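Local coordinates for heme-binding protein A (Haemophilus parasuis 29755, PDB 3TPA) that probably binds glutathione as the periplasmic solute-binding component of a bacterial uptake system, at residues L21-T26 / N33-Q38; V44-G49 / T156-F161; G49-E54 / N500-T505; N150-T155 / N416-N421. The protein carries 1 engineered substitution. All coordinates share one frame; numbering follows the deposited sequence.

Interaction 1. Residues L21-T26 / N33-Q38; sequences LSPAIT and NASSQQ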
# COMPACT_ATOMS: atom_id res chain seq x y z
N LEU A 21 16.61 2.71 8.40
CA LEU A 21 16.65 3.96 7.63
C LEU A 21 17.12 3.75 6.18
O LEU A 21 17.78 4.61 5.59
CB LEU A 21 17.53 5.00 8.32
CG LEU A 21 17.01 5.47 9.68
CD1 LEU A 21 18.07 6.26 10.40
CD2 LEU A 21 15.72 6.30 9.54
N SER A 22 16.80 2.59 5.63
CA SER A 22 17.22 2.23 4.28
C SER A 22 16.04 1.61 3.56
O SER A 22 15.70 0.46 3.82
CB SER A 22 18.38 1.24 4.32
OG SER A 22 18.70 0.72 3.03
N PRO A 23 15.39 2.37 2.66
CA PRO A 23 14.18 1.90 1.98
C PRO A 23 14.32 0.59 1.23
O PRO A 23 13.35 -0.16 1.20
CB PRO A 23 13.82 3.03 0.99
CG PRO A 23 14.95 4.00 1.04
CD PRO A 23 15.69 3.78 2.33
N ALA A 24 15.47 0.29 0.63
CA ALA A 24 15.61 -0.95 -0.14
C ALA A 24 15.34 -2.19 0.71
O ALA A 24 14.85 -3.21 0.21
CB ALA A 24 17.00 -1.04 -0.78
N ILE A 25 15.65 -2.12 2.00
CA ILE A 25 15.60 -3.31 2.87
C ILE A 25 14.56 -3.24 3.98
O ILE A 25 14.69 -3.91 5.00
CB ILE A 25 16.98 -3.64 3.48
CG1 ILE A 25 17.49 -2.48 4.32
CG2 ILE A 25 17.99 -3.97 2.39
CD1 ILE A 25 18.74 -2.79 5.14
N THR A 26 13.53 -2.43 3.78
CA THR A 26 12.53 -2.19 4.79
C THR A 26 11.33 -3.09 4.60
O THR A 26 10.89 -3.31 3.48
CB THR A 26 12.06 -0.74 4.74
OG1 THR A 26 13.12 0.11 5.16
CG2 THR A 26 10.85 -0.54 5.64
N ASN A 33 8.72 6.66 6.07
CA ASN A 33 8.48 8.05 6.42
C ASN A 33 9.75 8.73 6.95
O ASN A 33 9.93 9.94 6.82
CB ASN A 33 7.36 8.14 7.47
CG ASN A 33 6.01 7.86 6.89
OD1 ASN A 33 5.75 8.21 5.74
ND2 ASN A 33 5.13 7.22 7.66
N ALA A 34 10.62 7.94 7.58
CA ALA A 34 11.88 8.43 8.13
C ALA A 34 13.03 8.42 7.13
O ALA A 34 14.08 8.99 7.40
CB ALA A 34 12.26 7.61 9.36
N SER A 35 12.86 7.74 5.99
CA SER A 35 13.95 7.68 5.01
C SER A 35 13.54 8.13 3.59
O SER A 35 13.72 9.29 3.23
CB SER A 35 14.55 6.27 4.96
OG SER A 35 13.56 5.30 4.67
N SER A 36 12.99 7.22 2.81
CA SER A 36 12.66 7.50 1.42
C SER A 36 11.82 8.77 1.26
O SER A 36 11.97 9.50 0.28
CB SER A 36 11.93 6.30 0.80
OG SER A 36 11.02 5.76 1.75
N GLN A 37 10.94 9.02 2.22
CA GLN A 37 9.96 10.09 2.07
C GLN A 37 10.58 11.46 2.24
O GLN A 37 10.05 12.43 1.70
CB GLN A 37 8.76 9.91 3.02
CG GLN A 37 7.77 8.80 2.61
CD GLN A 37 6.92 9.15 1.39
OE1 GLN A 37 6.29 10.20 1.34
NE2 GLN A 37 6.90 8.26 0.42
N GLN A 38 11.68 11.56 2.97
CA GLN A 38 12.31 12.86 3.22
C GLN A 38 13.69 13.00 2.56
O GLN A 38 14.07 14.08 2.12
CB GLN A 38 12.50 13.10 4.73
CG GLN A 38 11.37 12.64 5.65
CD GLN A 38 9.98 13.17 5.28
OE1 GLN A 38 9.82 14.23 4.69
NE2 GLN A 38 8.97 12.41 5.65
O HOH W 1 13.54 2.88 5.75
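Leu21 reaches Ala34 with one branch, CD2 lying 3.7 Å from Ala34 CB; its CG stands anti to the carbonyl carbon (chi1 -65°), which swings the branched end toward the helix side. Pro23 makes van der Waals contacts with two serines through the rim of its ring: CB rests 3.8 Å from Ser36 CB, while CD comes within 3.5 Å of Ser35 OG. Small serines and an alanine suit this side, because the backbones pass closely and the proline ring lies against both serines.

The polar link runs through a bridging water. It donates to Thr26 OG1 at 2.9 Å and pairs with Ser35 OG at 2.7 Å, tying the two loops where no direct hydrogen bond crosses. Thr26 OG1 in turn donates to Ser22 O (2.9 Å) from above the carbonyl plane, while Ile25 N binds the same oxygen from the opposite face. That carbonyl is thus gripped twice, and the hydroxyl is held facing the water. Ser36 OG finds its partners in Asp160 and Phe32 O.

Within 33-38, Gln38 NE2 donates to Asn33 O (2.9 Å), with the acceptor in its amide plane.

The short 3-10 turn at 23-24 packs against the start of the short helix 36-39, so the arrangement is that of a compact connection from strand 9-14 to the first helix of a periplasmic binding-protein fold.

Interaction 2. Residues V44-G49 / T156-F161; sequences VEFKAG and TVAMDF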
# COMPACT_ATOMS: atom_id res chain seq x y z
N VAL A 44 10.63 8.24 -11.07
CA VAL A 44 9.39 9.03 -11.16
C VAL A 44 8.70 9.01 -9.80
O VAL A 44 8.90 8.07 -9.01
CB VAL A 44 8.45 8.50 -12.26
CG1 VAL A 44 9.17 8.41 -13.59
CG2 VAL A 44 7.87 7.11 -11.86
N GLU A 45 7.90 10.03 -9.50
CA GLU A 45 7.29 10.16 -8.17
C GLU A 45 5.77 10.27 -8.32
O GLU A 45 5.30 10.77 -9.32
CB GLU A 45 7.78 11.44 -7.50
CG GLU A 45 9.28 11.66 -7.54
CD GLU A 45 10.00 10.93 -6.44
OE1 GLU A 45 11.16 11.28 -6.14
OE2 GLU A 45 9.39 10.00 -5.87
N PHE A 46 5.02 9.83 -7.31
CA PHE A 46 3.56 9.99 -7.37
C PHE A 46 3.18 11.47 -7.22
O PHE A 46 3.70 12.15 -6.34
CB PHE A 46 2.88 9.19 -6.25
CG PHE A 46 3.00 7.69 -6.41
CD1 PHE A 46 2.22 7.02 -7.34
CD2 PHE A 46 3.85 6.95 -5.61
CE1 PHE A 46 2.32 5.65 -7.48
CE2 PHE A 46 3.95 5.58 -5.74
CZ PHE A 46 3.18 4.93 -6.68
N LYS A 47 2.31 11.97 -8.07
CA LYS A 47 1.78 13.32 -7.88
C LYS A 47 1.14 13.36 -6.50
O LYS A 47 0.60 12.35 -6.05
CB LYS A 47 0.74 13.67 -8.96
CG LYS A 47 1.33 13.91 -10.35
CD LYS A 47 0.25 14.30 -11.36
CE LYS A 47 0.87 14.78 -12.68
NZ LYS A 47 1.59 16.08 -12.54
N ALA A 48 1.22 14.50 -5.82
CA ALA A 48 0.68 14.63 -4.46
C ALA A 48 -0.79 14.21 -4.38
O ALA A 48 -1.62 14.66 -5.16
CB ALA A 48 0.85 16.06 -3.95
N GLY A 49 -1.09 13.32 -3.44
CA GLY A 49 -2.45 12.87 -3.22
C GLY A 49 -2.99 11.93 -4.28
O GLY A 49 -4.16 11.55 -4.25
N THR A 156 5.29 1.09 -9.98
CA THR A 156 6.24 0.41 -9.11
C THR A 156 7.55 1.20 -8.96
O THR A 156 8.13 1.27 -7.88
CB THR A 156 6.51 -1.03 -9.59
OG1 THR A 156 5.28 -1.76 -9.57
CG2 THR A 156 7.54 -1.74 -8.68
N VAL A 157 7.99 1.82 -10.05
CA VAL A 157 9.23 2.60 -10.08
C VAL A 157 9.20 3.81 -9.14
O VAL A 157 10.26 4.31 -8.72
CB VAL A 157 9.54 3.08 -11.52
CG1 VAL A 157 10.69 4.07 -11.55
CG2 VAL A 157 9.85 1.88 -12.40
N ALA A 158 8.00 4.27 -8.81
CA ALA A 158 7.79 5.40 -7.90
C ALA A 158 7.70 4.99 -6.43
O ALA A 158 7.59 5.83 -5.53
CB ALA A 158 6.52 6.17 -8.31
N MET A 159 7.76 3.68 -6.18
CA MET A 159 7.63 3.21 -4.81
C MET A 159 8.92 3.42 -4.03
O MET A 159 10.02 3.47 -4.61
CB MET A 159 7.20 1.73 -4.80
CG MET A 159 5.80 1.50 -5.37
SD MET A 159 5.36 -0.26 -5.42
CE MET A 159 5.42 -0.69 -3.68
N ASP A 160 8.77 3.57 -2.72
CA ASP A 160 9.88 3.89 -1.82
C ASP A 160 11.10 2.98 -1.90
O ASP A 160 12.23 3.47 -1.80
CB ASP A 160 9.38 3.95 -0.38
CG ASP A 160 8.32 4.98 -0.20
OD1 ASP A 160 7.22 4.79 -0.75
OD2 ASP A 160 8.57 5.98 0.49
N PHE A 161 10.87 1.68 -2.08
CA PHE A 161 11.97 0.71 -2.12
C PHE A 161 12.91 0.93 -3.31
O PHE A 161 14.05 0.45 -3.32
CB PHE A 161 11.42 -0.74 -2.12
CG PHE A 161 10.90 -1.24 -3.47
CD1 PHE A 161 11.63 -2.15 -4.23
CD2 PHE A 161 9.65 -0.86 -3.93
CE1 PHE A 161 11.15 -2.64 -5.42
CE2 PHE A 161 9.15 -1.35 -5.15
CZ PHE A 161 9.89 -2.24 -5.89
O HOH W 2 7.09 8.49 -5.36
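The Phe46 ring receives Ala158 CB over one face, the methyl lying 3.9 Å from the ring centroid and 18° off the normal, displaced toward the rim beside CE2. This is a CH-pi contact, and a methyl is the side chain that lets the turn backbone come so close to the ring. Phe502 meets the same ring with planes at about 45°. The other aromatic here, Phe161, has the sulfur of Met159 at its edge, in the ring plane.

Val44 extends the apolar patch: its CG2 lies 3.9 Å from Ala158 CB and 4.2 Å from Val157 CG1, the two valines crossing at about a right angle. Val157 CG1 is anti to its own N (chi1 171°), which brings that branch to Val44. The backbones meet more tightly, as Val44 O sits 3.1 Å from Ala158 CA in a bent CA-H...O contact.

One water joins the polar groups. It accepts from Phe46 N at 3.1 Å and donates to Ala158 O at 2.7 Å and to Glu45 OE2 at 2.8 Å. Arg42 forms a salt bridge with that carboxylate oxygen, and Asn41 binds OE1.

The type I turn 156-159 therefore meets the edge strand 44-46 without a direct hydrogen bond: the water links Phe46 N and Ala158 O, with Glu45 as its third partner, and methyl, ring and weak CH contacts supply the rest of the cohesion.

Interaction 3. Residues G49-E54 / N500-T505; sequences GKIEVE and NPFGYT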
# COMPACT_ATOMS: atom_id res chain seq x y z
N GLY A 49 -1.09 13.32 -3.44
CA GLY A 49 -2.45 12.87 -3.22
C GLY A 49 -2.99 11.93 -4.28
O GLY A 49 -4.16 11.55 -4.25
N LYS A 50 -2.14 11.53 -5.22
CA LYS A 50 -2.60 10.79 -6.38
C LYS A 50 -1.81 9.49 -6.59
O LYS A 50 -0.76 9.29 -5.99
CB LYS A 50 -2.51 11.66 -7.63
CG LYS A 50 -3.50 12.81 -7.70
CD LYS A 50 -3.63 13.29 -9.15
CE LYS A 50 -4.03 14.76 -9.25
NZ LYS A 50 -3.79 15.31 -10.62
N ILE A 51 -2.32 8.61 -7.44
CA ILE A 51 -1.63 7.37 -7.76
C ILE A 51 -0.89 7.47 -9.11
O ILE A 51 -0.08 6.62 -9.45
CB ILE A 51 -2.60 6.16 -7.72
CG1 ILE A 51 -3.14 5.96 -6.30
CG2 ILE A 51 -1.90 4.89 -8.18
CD1 ILE A 51 -4.30 4.98 -6.22
N GLU A 52 -1.16 8.53 -9.85
CA GLU A 52 -0.42 8.77 -11.09
C GLU A 52 0.97 9.39 -10.82
O GLU A 52 1.17 10.10 -9.82
CB GLU A 52 -1.24 9.64 -12.04
CG GLU A 52 -1.56 11.03 -11.55
CD GLU A 52 -2.33 11.83 -12.60
OE1 GLU A 52 -1.83 12.90 -13.02
OE2 GLU A 52 -3.42 11.39 -13.00
N VAL A 53 1.91 9.09 -11.72
CA VAL A 53 3.30 9.50 -11.53
C VAL A 53 3.65 10.75 -12.34
O VAL A 53 2.94 11.10 -13.28
CB VAL A 53 4.29 8.34 -11.86
CG1 VAL A 53 3.98 7.10 -11.01
CG2 VAL A 53 4.25 7.97 -13.34
N GLU A 54 4.73 11.42 -11.96
CA GLU A 54 5.25 12.57 -12.71
C GLU A 54 6.77 12.44 -12.67
O GLU A 54 7.27 11.60 -11.93
CB GLU A 54 4.81 13.89 -12.07
CG GLU A 54 5.39 14.12 -10.69
CD GLU A 54 4.78 15.32 -9.98
OE1 GLU A 54 4.08 16.11 -10.64
OE2 GLU A 54 5.00 15.47 -8.77
N ASN A 500 -1.39 11.29 1.42
CA ASN A 500 -0.88 10.39 0.39
C ASN A 500 -1.73 9.12 0.39
O ASN A 500 -1.95 8.53 1.44
CB ASN A 500 0.60 10.09 0.69
CG ASN A 500 1.21 9.05 -0.24
OD1 ASN A 500 0.52 8.17 -0.75
ND2 ASN A 500 2.51 9.16 -0.45
N PRO A 501 -2.22 8.69 -0.79
CA PRO A 501 -3.09 7.50 -0.87
C PRO A 501 -2.47 6.26 -0.22
O PRO A 501 -3.17 5.40 0.32
CB PRO A 501 -3.25 7.28 -2.38
CG PRO A 501 -2.93 8.58 -3.01
CD PRO A 501 -1.88 9.21 -2.12
N PHE A 502 -1.15 6.17 -0.27
CA PHE A 502 -0.44 5.01 0.29
C PHE A 502 -0.23 5.11 1.80
O PHE A 502 0.20 4.16 2.44
CB PHE A 502 0.88 4.79 -0.45
CG PHE A 502 0.69 4.61 -1.92
CD1 PHE A 502 0.22 3.40 -2.42
CD2 PHE A 502 0.94 5.64 -2.81
CE1 PHE A 502 0.02 3.22 -3.79
CE2 PHE A 502 0.75 5.48 -4.18
CZ PHE A 502 0.27 4.26 -4.68
N GLY A 503 -0.56 6.27 2.35
CA GLY A 503 -0.48 6.50 3.79
C GLY A 503 0.79 7.21 4.26
O GLY A 503 0.91 7.55 5.44
N TYR A 504 1.73 7.45 3.36
CA TYR A 504 3.01 8.04 3.81
C TYR A 504 2.88 9.52 4.09
O TYR A 504 1.93 10.17 3.65
CB TYR A 504 4.12 7.78 2.79
CG TYR A 504 4.25 6.31 2.52
CD1 TYR A 504 4.56 5.42 3.54
CD2 TYR A 504 4.02 5.79 1.24
CE1 TYR A 504 4.66 4.06 3.31
CE2 TYR A 504 4.12 4.43 0.99
CZ TYR A 504 4.43 3.57 2.02
OH TYR A 504 4.52 2.23 1.75
N THR A 505 3.86 10.07 4.82
CA THR A 505 3.85 11.49 5.17
C THR A 505 5.10 12.20 4.62
O THR A 505 6.21 12.04 5.15
CB THR A 505 3.83 11.68 6.70
OG1 THR A 505 4.93 10.98 7.27
CG2 THR A 505 2.53 11.14 7.33
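Pro501 and Phe502, the central pair of a type I beta turn from Asn500 to Gly503, lean against residues 49-51 in the connection of a beta hairpin. The turn is drawn together by Gly503 N to Asn500 O (2.8 Å) and by an Asx turn, in which Phe502 N donates to Asn500 OD1 at 2.6 Å, tilted 29° from the side-chain carbonyl plane. Proline suits the second position, its fixed phi matching the turn, and Gly503 closes it with a positive phi of 98°.

Across the contact, Pro501 CG lies 3.4 Å from Gly49 O, an oxygen that also accepts from Arg266. Gly49 likewise adopts a positive phi, a conformation glycine accepts readily, and the proline ring rests on its carbonyl. Ile51 covers both turn residues with the same atom: CG1 is 4.1 Å from Pro501 CB and equally far from Phe502 CZ. The isoleucine runs past Pro501 in the opposite sense but crosses Phe502 at about a right angle. Leu269 of strand 261-276 packs on Ile51, Pro501 and Phe502 together.

Such an arrangement is that of a hairpin loop, here joining antiparallel neighbours 44-46 and 53-63, resting on a proline-bearing turn near the chain's C-terminal end.

Interaction 4. Residues N150-T155 / N416-N421; sequences NTPFIT and NGDPDN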
# COMPACT_ATOMS: atom_id res chain seq x y z
N ASN A 150 4.00 -4.96 -18.67
CA ASN A 150 3.37 -4.79 -17.39
C ASN A 150 3.15 -3.31 -17.13
O ASN A 150 4.03 -2.64 -16.62
CB ASN A 150 4.24 -5.38 -16.28
CG ASN A 150 3.60 -5.27 -14.93
OD1 ASN A 150 3.82 -4.30 -14.20
ND2 ASN A 150 2.78 -6.25 -14.59
N THR A 151 1.97 -2.81 -17.47
CA THR A 151 1.70 -1.39 -17.32
C THR A 151 1.92 -0.81 -15.91
O THR A 151 2.40 0.32 -15.76
CB THR A 151 0.30 -1.05 -17.83
OG1 THR A 151 0.19 -1.52 -19.17
CG2 THR A 151 0.05 0.45 -17.77
N PRO A 152 1.57 -1.57 -14.87
CA PRO A 152 1.75 -1.06 -13.49
C PRO A 152 3.21 -0.81 -13.12
O PRO A 152 3.49 -0.13 -12.14
CB PRO A 152 1.19 -2.20 -12.64
CG PRO A 152 0.17 -2.85 -13.50
CD PRO A 152 0.80 -2.83 -14.88
N PHE A 153 4.14 -1.36 -13.89
CA PHE A 153 5.55 -1.18 -13.61
C PHE A 153 5.96 0.28 -13.42
O PHE A 153 6.77 0.59 -12.55
CB PHE A 153 6.42 -1.82 -14.70
CG PHE A 153 7.89 -1.71 -14.42
CD1 PHE A 153 8.46 -2.41 -13.36
CD2 PHE A 153 8.70 -0.87 -15.17
CE1 PHE A 153 9.81 -2.28 -13.07
CE2 PHE A 153 10.06 -0.74 -14.89
CZ PHE A 153 10.61 -1.45 -13.84
N ILE A 154 5.43 1.19 -14.24
CA ILE A 154 5.75 2.62 -14.07
C ILE A 154 5.42 3.13 -12.65
O ILE A 154 6.18 3.91 -12.06
CB ILE A 154 5.09 3.52 -15.17
CG1 ILE A 154 5.78 4.89 -15.22
CG2 ILE A 154 3.57 3.68 -14.97
CD1 ILE A 154 7.29 4.80 -15.36
N THR A 155 4.31 2.67 -12.08
CA THR A 155 4.01 3.05 -10.69
C THR A 155 4.90 2.32 -9.68
O THR A 155 5.26 2.88 -8.65
CB THR A 155 2.52 2.91 -10.33
OG1 THR A 155 2.07 1.59 -10.63
CG2 THR A 155 1.67 3.88 -11.14
N ASN A 416 0.79 -0.70 -4.78
CA ASN A 416 1.00 0.30 -5.83
C ASN A 416 -0.28 1.01 -6.26
O ASN A 416 -0.26 1.94 -7.06
CB ASN A 416 1.76 -0.28 -7.06
CG ASN A 416 0.97 -1.30 -7.86
OD1 ASN A 416 -0.22 -1.50 -7.65
ND2 ASN A 416 1.64 -1.95 -8.81
N GLY A 417 -1.40 0.56 -5.70
CA GLY A 417 -2.69 1.17 -5.96
C GLY A 417 -3.28 0.99 -7.35
O GLY A 417 -4.24 1.67 -7.69
N ASP A 418 -2.71 0.10 -8.16
CA ASP A 418 -3.28 -0.16 -9.50
C ASP A 418 -4.38 -1.21 -9.42
O ASP A 418 -4.29 -2.14 -8.61
CB ASP A 418 -2.18 -0.66 -10.45
CG ASP A 418 -2.61 -0.65 -11.89
OD1 ASP A 418 -3.22 -1.64 -12.34
OD2 ASP A 418 -2.35 0.35 -12.58
N PRO A 419 -5.42 -1.09 -10.26
CA PRO A 419 -6.48 -2.12 -10.26
C PRO A 419 -5.93 -3.53 -10.47
O PRO A 419 -6.47 -4.48 -9.91
CB PRO A 419 -7.40 -1.71 -11.43
CG PRO A 419 -6.57 -0.74 -12.26
CD PRO A 419 -5.69 -0.04 -11.26
N ASP A 420 -4.87 -3.66 -11.26
CA ASP A 420 -4.21 -4.96 -11.46
C ASP A 420 -3.74 -5.56 -10.15
O ASP A 420 -3.76 -6.76 -9.96
CB ASP A 420 -3.02 -4.84 -12.41
CG ASP A 420 -2.22 -6.15 -12.51
OD1 ASP A 420 -2.59 -7.01 -13.32
OD2 ASP A 420 -1.23 -6.32 -11.77
N ASN A 421 -3.31 -4.70 -9.23
CA ASN A 421 -2.74 -5.15 -7.96
C ASN A 421 -3.82 -5.36 -6.89
O ASN A 421 -3.50 -5.58 -5.73
CB ASN A 421 -1.65 -4.16 -7.49
CG ASN A 421 -0.98 -4.57 -6.20
OD1 ASN A 421 -1.01 -3.84 -5.22
ND2 ASN A 421 -0.34 -5.74 -6.21
O HOH W 3 1.09 -7.41 -12.37
O HOH W 4 -0.73 2.12 -9.61
O HOH W 5 0.27 1.71 -13.07
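Pro152 packs against Asp418 and Asp420 at the centre of this contact, and the residues on both sides of it add water bridges. First in the chain, Asn150 is joined to Asp420 through a water, which accepts from Asn150 ND2 at 3.0 Å and donates to Asp420 OD2 at 2.6 Å. The amide thus reaches the carboxylate without touching it. Thr151 turns its hydroxyl to Ile455 O and takes little part. Pro152 follows: its CG lies 3.8 Å from Asp418 OD1 and 3.9 Å from Asp420 CB, and its CB faces the amide nitrogen of Asn416. Proline, lacking an N-H, is readily accommodated at the start of a helix, and its compact ring wedges among three polar residues. Phe153 points away, meeting Tyr70 edge to face.

Thr155 completes the walk. Its OG1 donates to Pro152 O at 2.7 Å, in the carbonyl plane and on a lone pair, and takes hydrogens from two waters. One of these also donates to Asn416 O (2.6 Å), the other to Asp418 OD2 (3.0 Å). With chi1 at 54°, OG1 sits between N and the carbonyl carbon, where it can serve all three.

The facing loop is braced from within. Asn416 OD1 accepts from Asp418 N in an Asx turn, and Asp418 OD1 accepts from Asp420 N (2.8 Å) in a capping bond. A salt bridge from Arg461 to Asp418 OD2 probably steadies that buried carboxylate.

The segments leading into helices 153-156 and 420-427 meet beside helix 458-475, whose Arg461 touches Pro152 and whose Tyr465 touches Asp420, while Thr155 also reaches Val53 of strand 53-63.

From the N terminus, interaction 1 closes first, a short loop of six intervening residues ending at helix 36-39. Interaction 2 then opens on strand 44-46 and reaches 107 residues ahead; interaction 3 opens at the shared Gly49, before interaction 2 closes, so the two cross, and it spans most of the chain to 500-505. Interaction 4 crosses interaction 2 and lies nested inside the loop of interaction 3. Asp160 links interactions 1 and 2 through Ser36 and Gln37, and Thr505 joins interactions 1 and 3. Phe502 touches Asn416. The set connects the 44-46/53-63 hairpin with helices 153-156 and 420-427, the C-terminal turn and, through interaction 1, the loop after strand 9-14 and helix 36-39.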